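Local coordinates for protein imidazoleglycerol-phosphate dehydratase (Staphylococcus aureus subsp. aureus, PDB 2AE8) that catalyses the manganese-dependent dehydration of imidazoleglycerol phosphate to 3-(imidazol-4-yl)-2-oxopropyl phosphate, the sixth step of histidine biosynthesis, at residues B[125-130]-B[186-191]; B[144-149]-B[178-183]; B[65-70]-B[192-197]. All blocks are in the same frame, centred on the assembly; numbering follows the deposited sequence.

Contact 1: residues B[125-130]-B[186-191]; sequences MDETLA and THHEIE. With MG (magnesium ion), chain L; MG (magnesium ion), chain T.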
loop_
_atom_site.group_PDB
_atom_site.type_symbol
_atom_site.label_atom_id
_atom_site.label_comp_id
_atom_site.label_asym_id
_atom_site.label_seq_id
_atom_site.Cartn_x
_atom_site.Cartn_y
_atom_site.Cartn_z
HETATM N N MSE B 125 -27.031 -7.754 27.290
HETATM C CA MSE B 125 -28.004 -6.679 27.411
HETATM C C MSE B 125 -28.342 -6.249 25.998
HETATM O O MSE B 125 -27.661 -5.403 25.431
HETATM C CB MSE B 125 -27.439 -5.490 28.200
HETATM C CG MSE B 125 -27.314 -5.689 29.693
HETATM SE SE MSE B 125 -29.071 -5.811 30.603
HETATM C CE MSE B 125 -29.924 -4.236 29.831
ATOM N N ASP B 126 -29.400 -6.833 25.442
ATOM C CA ASP B 126 -29.700 -6.732 24.023
ATOM C C ASP B 126 -28.419 -6.959 23.200
ATOM O O ASP B 126 -27.858 -8.055 23.254
ATOM C CB ASP B 126 -30.421 -5.408 23.688
ATOM C CG ASP B 126 -31.861 -5.367 24.242
ATOM O OD1 ASP B 126 -32.434 -6.447 24.487
ATOM O OD2 ASP B 126 -32.412 -4.267 24.446
ATOM N N GLU B 127 -27.958 -5.932 22.478
ATOM C CA GLU B 127 -26.785 -6.039 21.593
ATOM C C GLU B 127 -25.468 -6.288 22.337
ATOM O O GLU B 127 -24.500 -6.804 21.771
ATOM C CB GLU B 127 -26.668 -4.775 20.719
ATOM C CG GLU B 127 -26.015 -3.529 21.405
ATOM C CD GLU B 127 -26.773 -2.990 22.621
ATOM O OE1 GLU B 127 -26.127 -2.411 23.529
ATOM O OE2 GLU B 127 -28.012 -3.149 22.685
ATOM N N THR B 128 -25.439 -5.921 23.613
ATOM C CA THR B 128 -24.199 -5.930 24.395
ATOM C C THR B 128 -23.975 -7.290 25.020
ATOM O O THR B 128 -24.937 -7.967 25.407
ATOM C CB THR B 128 -24.271 -4.880 25.514
ATOM O OG1 THR B 128 -24.174 -3.583 24.931
ATOM C CG2 THR B 128 -23.132 -5.045 26.537
ATOM N N LEU B 129 -22.711 -7.687 25.127
ATOM C CA LEU B 129 -22.334 -8.845 25.933
ATOM C C LEU B 129 -21.090 -8.477 26.741
ATOM O O LEU B 129 -20.101 -8.014 26.166
ATOM C CB LEU B 129 -22.059 -10.072 25.052
ATOM C CG LEU B 129 -21.611 -11.352 25.775
ATOM C CD1 LEU B 129 -22.746 -11.962 26.629
ATOM C CD2 LEU B 129 -21.113 -12.358 24.765
ATOM N N ALA B 130 -21.150 -8.634 28.064
ATOM C CA ALA B 130 -19.974 -8.427 28.891
ATOM C C ALA B 130 -19.574 -9.684 29.643
ATOM O O ALA B 130 -20.437 -10.509 30.015
ATOM C CB ALA B 130 -20.176 -7.262 29.857
ATOM N N THR B 186 -24.676 2.498 25.144
ATOM C CA THR B 186 -23.793 2.787 26.263
ATOM C C THR B 186 -24.443 2.443 27.609
ATOM O O THR B 186 -23.771 1.956 28.503
ATOM C CB THR B 186 -23.358 4.263 26.256
ATOM O OG1 THR B 186 -22.884 4.600 24.948
ATOM C CG2 THR B 186 -22.238 4.516 27.258
ATOM N N HIS B 187 -25.744 2.710 27.746
ATOM C CA HIS B 187 -26.465 2.353 28.969
ATOM C C HIS B 187 -26.388 0.829 29.175
ATOM O O HIS B 187 -26.066 0.360 30.265
ATOM C CB HIS B 187 -27.925 2.841 28.901
ATOM C CG HIS B 187 -28.674 2.683 30.185
ATOM N ND1 HIS B 187 -29.085 3.760 30.946
ATOM C CD2 HIS B 187 -29.065 1.573 30.859
ATOM C CE1 HIS B 187 -29.710 3.320 32.027
ATOM N NE2 HIS B 187 -29.717 1.999 31.994
ATOM N N HIS B 188 -26.636 0.074 28.106
ATOM C CA HIS B 188 -26.560 -1.375 28.126
ATOM C C HIS B 188 -25.151 -1.856 28.450
ATOM O O HIS B 188 -24.968 -2.851 29.164
ATOM C CB HIS B 188 -26.966 -1.951 26.764
ATOM C CG HIS B 188 -28.421 -1.811 26.461
ATOM N ND1 HIS B 188 -28.957 -2.162 25.246
ATOM C CD2 HIS B 188 -29.454 -1.342 27.209
ATOM C CE1 HIS B 188 -30.261 -1.933 25.260
ATOM N NE2 HIS B 188 -30.586 -1.435 26.440
ATOM N N GLU B 189 -24.154 -1.158 27.898
ATOM C CA GLU B 189 -22.762 -1.540 28.076
ATOM C C GLU B 189 -22.377 -1.451 29.549
ATOM O O GLU B 189 -21.821 -2.378 30.116
ATOM C CB GLU B 189 -21.861 -0.616 27.243
ATOM C CG GLU B 189 -21.803 -0.948 25.740
ATOM C CD GLU B 189 -21.225 0.197 24.897
ATOM O OE1 GLU B 189 -20.788 1.236 25.454
ATOM O OE2 GLU B 189 -21.267 0.076 23.661
ATOM N N ILE B 190 -22.640 -0.304 30.150
ATOM C CA ILE B 190 -22.344 -0.096 31.550
ATOM C C ILE B 190 -23.160 -1.044 32.444
ATOM O O ILE B 190 -22.634 -1.624 33.393
ATOM C CB ILE B 190 -22.613 1.367 31.927
ATOM C CG1 ILE B 190 -21.687 2.278 31.092
ATOM C CG2 ILE B 190 -22.366 1.575 33.420
ATOM C CD1 ILE B 190 -22.098 3.752 31.085
ATOM N N GLU B 191 -24.441 -1.189 32.137
ATOM C CA GLU B 191 -25.305 -2.067 32.922
ATOM C C GLU B 191 -24.849 -3.521 32.884
ATOM O O GLU B 191 -24.769 -4.169 33.928
ATOM C CB GLU B 191 -26.770 -1.920 32.500
ATOM C CG GLU B 191 -27.714 -2.805 33.279
ATOM C CD GLU B 191 -29.137 -2.267 33.323
ATOM O OE1 GLU B 191 -29.412 -1.184 32.760
ATOM O OE2 GLU B 191 -29.987 -2.939 33.929
HETATM MG MG MG L . -30.748 0.339 33.356
HETATM MG MG MG T . -32.592 -1.054 27.197
HETATM O O HOH W 1 -33.354 -2.942 26.599
HETATM O O HOH W 2 -32.054 -1.195 29.632
HETATM O O HOH W 3 -33.319 -0.727 25.119
#
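M125 and H188 bring their backbones close where a tight hairpin meets the first turns of helix 186-205; their CA atoms lie 5.5 Å apart. The hairpin is a type II' beta turn from M125 to T128, closed by M125 N to T128 O and T128 N to M125 O hydrogen bonds, and it joins strands 118-125 and 128-135. H188 leans into this turn and forms the centre of the contact. H188 ND1 donates to E127 OE2 at 2.9 Å, in the ring plane and onto the syn lone pair, with the carboxylate only 19° from coplanar with the imidazole. A bend about its CB-CG bond (chi2 -62°) turns the E127 carboxylate to the ring. E127 OE1 accepts a hydrogen bond from T128 OG1 at 2.7 Å, from above the carboxylate plane, and another from the backbone N of N185, which fixes the rotation of the group. Around H188, the CB of selenomethionine M125 packs 3.8 Å from H188 CB, and the folded chain carries M125 CE to 3.9 Å from H188 CD2. D126 OD2 accepts a hydrogen bond from a magnesium-bound water and is salt-bridged to R166 of a second subunit. That magnesium ion is bound by H188 NE2 at 2.2 Å, with H91 and E95 of the second subunit among its other ligands. One turn apart on the helix, H187 NE2 and E191 OE1 (2.1 Å from the metal) hold another magnesium ion together with H92 of the second subunit. Histidine suits position 188 because its two nitrogens do different work: with ND1 as donor to E127, NE2 presents its lone pair to the metal. The hairpin thus supplies a second-shell carboxylate, E127, consistent with orienting the metal ligand H188 at a site shared between subunits.

Contact 2: residues B[144-149]-B[178-183]; sequences FNASLS and IDLIRG
I178 O is gripped twice by N145: the backbone N donates to it at 2.8 Å, and the side-chain ND2 adds a longer bond of 3.3 Å from the opposite face of the carbonyl plane. The asparagine can do this because its CG lies beside its own backbone N (chi1 -54°), which brings both donors to one acceptor; ND2 is also hydrogen-bonded to S143 OG. One step along, L180 N donates to N145 O at 3.0 Å in a nearly straight bond, 168° at the hydrogen. The two backbone bonds are rungs of a parallel pair, F144 beside I178 and N145 beside D179. Strands 141-145 and 175-182 are thereby joined as neighbours in the four-stranded sheet, with helix 159-171 between them in the chain, a beta-alpha-beta crossover. On the face carrying N145 and D179 the amide and carboxylate run side by side, their planes 10° apart. A water donates to D179 OD1 at 2.7 Å and weakly to N145 O, and the carboxylate is salt-bridged to R131 and to R182 of a neighbouring subunit, so an acid is well placed here. On the face of F144 and I178 the contact is apolar, F144 CD1 lying 4.0 Å from I178 CD1, next to helix 159-171. Past the last rung, A146 CB rests 3.7 Å from L180 CB, and the branched end of L148 reaches back to L180 CD1.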
loop_
_atom_site.group_PDB
_atom_site.type_symbol
_atom_site.label_atom_id
_atom_site.label_comp_id
_atom_site.label_asym_id
_atom_site.label_seq_id
_atom_site.Cartn_x
_atom_site.Cartn_y
_atom_site.Cartn_z
ATOM N N PHE B 144 -9.228 -3.545 32.459
ATOM C CA PHE B 144 -10.498 -2.977 32.016
ATOM C C PHE B 144 -10.457 -2.820 30.502
ATOM O O PHE B 144 -9.683 -2.020 29.981
ATOM C CB PHE B 144 -10.703 -1.603 32.678
ATOM C CG PHE B 144 -12.067 -1.010 32.436
ATOM C CD1 PHE B 144 -13.116 -1.271 33.313
ATOM C CD2 PHE B 144 -12.307 -0.205 31.311
ATOM C CE1 PHE B 144 -14.375 -0.732 33.092
ATOM C CE2 PHE B 144 -13.561 0.339 31.085
ATOM C CZ PHE B 144 -14.596 0.079 31.985
ATOM N N ASN B 145 -11.275 -3.584 29.797
ATOM C CA ASN B 145 -11.179 -3.658 28.336
ATOM C C ASN B 145 -12.565 -3.453 27.769
ATOM O O ASN B 145 -13.257 -4.425 27.450
ATOM C CB ASN B 145 -10.678 -5.042 27.940
ATOM C CG ASN B 145 -9.392 -5.416 28.640
ATOM O OD1 ASN B 145 -8.319 -4.961 28.259
ATOM N ND2 ASN B 145 -9.497 -6.236 29.693
ATOM N N ALA B 146 -12.995 -2.195 27.725
ATOM C CA ALA B 146 -14.333 -1.838 27.286
ATOM C C ALA B 146 -14.312 -0.410 26.748
ATOM O O ALA B 146 -14.106 0.541 27.508
ATOM C CB ALA B 146 -15.319 -1.948 28.458
ATOM N N SER B 147 -14.505 -0.260 25.444
ATOM C CA SER B 147 -14.619 1.055 24.825
ATOM C C SER B 147 -16.093 1.366 24.771
ATOM O O SER B 147 -16.832 0.782 23.970
ATOM C CB SER B 147 -14.045 1.038 23.407
ATOM O OG SER B 147 -12.685 0.627 23.439
ATOM N N LEU B 148 -16.528 2.279 25.627
ATOM C CA LEU B 148 -17.946 2.604 25.720
ATOM C C LEU B 148 -18.347 3.518 24.575
ATOM O O LEU B 148 -17.547 4.351 24.158
ATOM C CB LEU B 148 -18.235 3.235 27.072
ATOM C CG LEU B 148 -17.800 2.383 28.270
ATOM C CD1 LEU B 148 -17.967 3.164 29.566
ATOM C CD2 LEU B 148 -18.579 1.027 28.349
ATOM N N SER B 149 -19.586 3.378 24.092
ATOM C CA SER B 149 -20.015 4.013 22.839
ATOM C C SER B 149 -20.239 5.519 22.864
ATOM O O SER B 149 -20.137 6.152 21.825
ATOM C CB SER B 149 -21.238 3.314 22.248
ATOM O OG SER B 149 -20.972 1.941 22.072
ATOM N N ILE B 178 -12.390 -7.139 33.226
ATOM C CA ILE B 178 -13.662 -6.720 32.649
ATOM C C ILE B 178 -13.501 -6.612 31.129
ATOM O O ILE B 178 -12.603 -5.913 30.641
ATOM C CB ILE B 178 -14.117 -5.362 33.241
ATOM C CG1 ILE B 178 -14.450 -5.524 34.745
ATOM C CG2 ILE B 178 -15.287 -4.788 32.434
ATOM C CD1 ILE B 178 -14.804 -4.241 35.458
ATOM N N ASP B 179 -14.374 -7.299 30.397
ATOM C CA ASP B 179 -14.301 -7.342 28.933
ATOM C C ASP B 179 -15.682 -7.085 28.335
ATOM O O ASP B 179 -16.637 -7.809 28.631
ATOM C CB ASP B 179 -13.815 -8.721 28.451
ATOM C CG ASP B 179 -12.298 -8.887 28.538
ATOM O OD1 ASP B 179 -11.596 -8.250 27.721
ATOM O OD2 ASP B 179 -11.793 -9.680 29.387
ATOM N N LEU B 180 -15.780 -6.066 27.489
ATOM C CA LEU B 180 -16.970 -5.848 26.704
ATOM C C LEU B 180 -16.761 -6.630 25.431
ATOM O O LEU B 180 -15.972 -6.218 24.578
ATOM C CB LEU B 180 -17.099 -4.368 26.347
ATOM C CG LEU B 180 -18.387 -3.591 26.600
ATOM C CD1 LEU B 180 -18.438 -2.367 25.659
ATOM C CD2 LEU B 180 -19.653 -4.424 26.528
ATOM N N ILE B 181 -17.448 -7.756 25.285
ATOM C CA ILE B 181 -17.247 -8.611 24.109
ATOM C C ILE B 181 -17.855 -7.965 22.864
ATOM O O ILE B 181 -17.265 -8.005 21.792
ATOM C CB ILE B 181 -17.776 -10.040 24.333
ATOM C CG1 ILE B 181 -16.938 -10.705 25.443
ATOM C CG2 ILE B 181 -17.734 -10.843 23.020
ATOM C CD1 ILE B 181 -17.672 -11.745 26.167
ATOM N N ARG B 182 -19.028 -7.359 23.029
ATOM C CA ARG B 182 -19.635 -6.519 22.000
ATOM C C ARG B 182 -20.538 -5.495 22.681
ATOM O O ARG B 182 -20.991 -5.719 23.800
ATOM C CB ARG B 182 -20.386 -7.344 20.944
ATOM C CG ARG B 182 -21.503 -8.256 21.473
ATOM C CD ARG B 182 -22.179 -9.018 20.302
ATOM N NE ARG B 182 -21.175 -9.854 19.644
ATOM C CZ ARG B 182 -20.933 -11.121 19.949
ATOM N NH1 ARG B 182 -21.670 -11.755 20.865
ATOM N NH2 ARG B 182 -19.960 -11.756 19.317
ATOM N N GLY B 183 -20.760 -4.356 22.036
ATOM C CA GLY B 183 -21.601 -3.327 22.612
ATOM C C GLY B 183 -22.438 -2.672 21.544
ATOM O O GLY B 183 -22.721 -3.272 20.504
HETATM O O HOH W 4 -12.230 -7.010 25.458
#

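Contact 3: residues B[65-70]-B[192-197]; sequences HMLTLF and AIFKAF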
loop_
_atom_site.group_PDB
_atom_site.type_symbol
_atom_site.label_atom_id
_atom_site.label_comp_id
_atom_site.label_asym_id
_atom_site.label_seq_id
_atom_site.Cartn_x
_atom_site.Cartn_y
_atom_site.Cartn_z
ATOM N N HIS B 65 -28.601 4.084 40.355
ATOM C CA HIS B 65 -29.180 2.937 39.673
ATOM C C HIS B 65 -28.185 1.780 39.587
ATOM O O HIS B 65 -28.548 0.614 39.841
ATOM C CB HIS B 65 -29.698 3.312 38.276
ATOM C CG HIS B 65 -30.334 2.167 37.540
ATOM N ND1 HIS B 65 -31.270 1.334 38.119
ATOM C CD2 HIS B 65 -30.186 1.729 36.265
ATOM C CE1 HIS B 65 -31.648 0.417 37.242
ATOM N NE2 HIS B 65 -31.005 0.634 36.109
HETATM N N MSE B 66 -26.940 2.099 39.235
HETATM C CA MSE B 66 -25.892 1.066 39.089
HETATM C C MSE B 66 -25.570 0.345 40.420
HETATM O O MSE B 66 -25.420 -0.886 40.462
HETATM C CB MSE B 66 -24.624 1.676 38.476
HETATM C CG MSE B 66 -24.780 2.108 36.994
HETATM SE SE MSE B 66 -25.447 0.699 35.761
HETATM C CE MSE B 66 -27.303 1.237 35.609
ATOM N N LEU B 67 -25.447 1.119 41.496
ATOM C CA LEU B 67 -25.194 0.535 42.825
ATOM C C LEU B 67 -26.410 -0.229 43.332
ATOM O O LEU B 67 -26.271 -1.198 44.061
ATOM C CB LEU B 67 -24.733 1.601 43.825
ATOM C CG LEU B 67 -23.427 2.295 43.423
ATOM C CD1 LEU B 67 -22.994 3.369 44.430
ATOM C CD2 LEU B 67 -22.334 1.252 43.235
ATOM N N THR B 68 -27.607 0.185 42.929
ATOM C CA THR B 68 -28.797 -0.610 43.242
ATOM C C THR B 68 -28.690 -1.970 42.551
ATOM O O THR B 68 -29.002 -3.005 43.146
ATOM C CB THR B 68 -30.104 0.144 42.866
ATOM O OG1 THR B 68 -30.202 1.319 43.682
ATOM C CG2 THR B 68 -31.348 -0.734 43.067
ATOM N N LEU B 69 -28.205 -1.971 41.308
ATOM C CA LEU B 69 -27.961 -3.218 40.577
ATOM C C LEU B 69 -26.900 -4.087 41.254
ATOM O O LEU B 69 -27.059 -5.314 41.387
ATOM C CB LEU B 69 -27.552 -2.905 39.122
ATOM C CG LEU B 69 -28.710 -2.591 38.178
ATOM C CD1 LEU B 69 -28.193 -1.848 36.959
ATOM C CD2 LEU B 69 -29.464 -3.881 37.748
ATOM N N PHE B 70 -25.818 -3.446 41.681
ATOM C CA PHE B 70 -24.754 -4.111 42.423
ATOM C C PHE B 70 -25.331 -4.844 43.645
ATOM O O PHE B 70 -25.055 -6.029 43.870
ATOM C CB PHE B 70 -23.697 -3.088 42.845
ATOM C CG PHE B 70 -22.678 -3.620 43.822
ATOM C CD1 PHE B 70 -21.526 -4.269 43.371
ATOM C CD2 PHE B 70 -22.864 -3.460 45.200
ATOM C CE1 PHE B 70 -20.574 -4.766 44.276
ATOM C CE2 PHE B 70 -21.932 -3.956 46.114
ATOM C CZ PHE B 70 -20.784 -4.617 45.655
ATOM N N ALA B 192 -24.552 -4.052 31.697
ATOM C CA ALA B 192 -24.007 -5.414 31.592
ATOM C C ALA B 192 -22.738 -5.585 32.434
ATOM O O ALA B 192 -22.561 -6.604 33.112
ATOM C CB ALA B 192 -23.737 -5.795 30.111
ATOM N N ILE B 193 -21.852 -4.589 32.397
ATOM C CA ILE B 193 -20.610 -4.634 33.189
ATOM C C ILE B 193 -20.896 -4.648 34.716
ATOM O O ILE B 193 -20.323 -5.451 35.454
ATOM C CB ILE B 193 -19.675 -3.458 32.845
ATOM C CG1 ILE B 193 -19.098 -3.610 31.414
ATOM C CG2 ILE B 193 -18.534 -3.321 33.894
ATOM C CD1 ILE B 193 -18.431 -2.336 30.916
ATOM N N PHE B 194 -21.769 -3.755 35.178
ATOM C CA PHE B 194 -22.170 -3.759 36.593
ATOM C C PHE B 194 -22.844 -5.059 37.005
ATOM O O PHE B 194 -22.524 -5.604 38.059
ATOM C CB PHE B 194 -23.067 -2.567 36.935
ATOM C CG PHE B 194 -22.316 -1.359 37.383
ATOM C CD1 PHE B 194 -21.977 -1.198 38.730
ATOM C CD2 PHE B 194 -21.940 -0.376 36.466
ATOM C CE1 PHE B 194 -21.277 -0.073 39.165
ATOM C CE2 PHE B 194 -21.227 0.777 36.884
ATOM C CZ PHE B 194 -20.893 0.929 38.249
ATOM N N LYS B 195 -23.750 -5.573 36.179
ATOM C CA LYS B 195 -24.401 -6.846 36.470
ATOM C C LYS B 195 -23.400 -8.004 36.554
ATOM O O LYS B 195 -23.418 -8.791 37.503
ATOM C CB LYS B 195 -25.515 -7.172 35.462
ATOM C CG LYS B 195 -26.797 -6.284 35.575
ATOM C CD LYS B 195 -27.929 -6.723 34.598
ATOM C CE LYS B 195 -28.342 -8.208 34.784
ATOM N NZ LYS B 195 -29.607 -8.547 34.032
ATOM N N ALA B 196 -22.521 -8.109 35.562
ATOM C CA ALA B 196 -21.547 -9.185 35.519
ATOM C C ALA B 196 -20.544 -9.107 36.665
ATOM O O ALA B 196 -20.234 -10.124 37.256
ATOM C CB ALA B 196 -20.817 -9.202 34.169
ATOM N N PHE B 197 -20.011 -7.926 36.957
ATOM C CA PHE B 197 -19.071 -7.798 38.064
ATOM C C PHE B 197 -19.717 -8.220 39.394
ATOM O O PHE B 197 -19.116 -8.958 40.171
ATOM C CB PHE B 197 -18.563 -6.362 38.205
ATOM C CG PHE B 197 -17.707 -6.152 39.442
ATOM C CD1 PHE B 197 -16.372 -6.533 39.448
ATOM C CD2 PHE B 197 -18.263 -5.607 40.614
ATOM C CE1 PHE B 197 -15.577 -6.359 40.581
ATOM C CE2 PHE B 197 -17.484 -5.441 41.755
ATOM C CZ PHE B 197 -16.133 -5.809 41.740
#
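A Met-aromatic contact joins helices 61-74 and 186-205, which run side by side through the middle of the subunit; their segments 65-70 and 192-197 cross at -27° with axes 9.0 Å apart. Selenomethionine M66 lies over one face of the F194 ring. M66 CB sits 3.6 Å from the centroid of the F194 ring, almost exactly on its normal, as a CH-pi contact. The M66 chain then bends about chi2 (-54°) and again at chi3, carrying CG over the same face and M66 SE obliquely to 3.7 Å from F194 CD2. A long, flexible, polarisable side chain can follow a flat ring in this way, and the phenyl group offers a broad surface to it. L67 adds a looser touch, L67 CD2 to F194 CE1 at 4.4 Å. Further along, F70 and F197 meet rim to rim: F70 CE1 is 4.0 Å from F197 CE2, each atom near the plane of the other ring. With CG anti to the backbone N in both, the two rings project on the same flank of the helix pair and meet there by their edges. On another flank L69 CD2 lies 4.2 Å from K195 CG, the aliphatic part of the lysine doing the packing while its NZ bonds to Y118 OH of a neighbouring subunit. Both segments carry residues assigned to substrate binding by similarity, and H65 belongs to a metal site. Helix 159-171 lies alongside, F165 meeting the rings of both F194 and F197, while A192 and A196, small enough to allow close approach, rest on strands 118-125 and 128-135.

In the fold
Contacts 1 and 3 share helix 186-205, and contact 2 lies in the sheet that this helix packs on. Contact 1 uses the start of the helix and contact 3 its next turns, their centres about 11 Å apart. The centre of contact 2 lies about 9 Å from that of contact 1 and 14 Å from that of contact 3; strands 128-135 and 175-182 are neighbours in its sheet. Along the chain the loops are nested: contact 2 closes within contact 1, and contact 1 within contact 3. S149 of contact 2 bonds to E189 of contact 1, while A192 packs on the hairpin. Helix 186-205 thus runs from intersubunit metal sites, beside the loop after strand 141-145, into the packed helices of the interior.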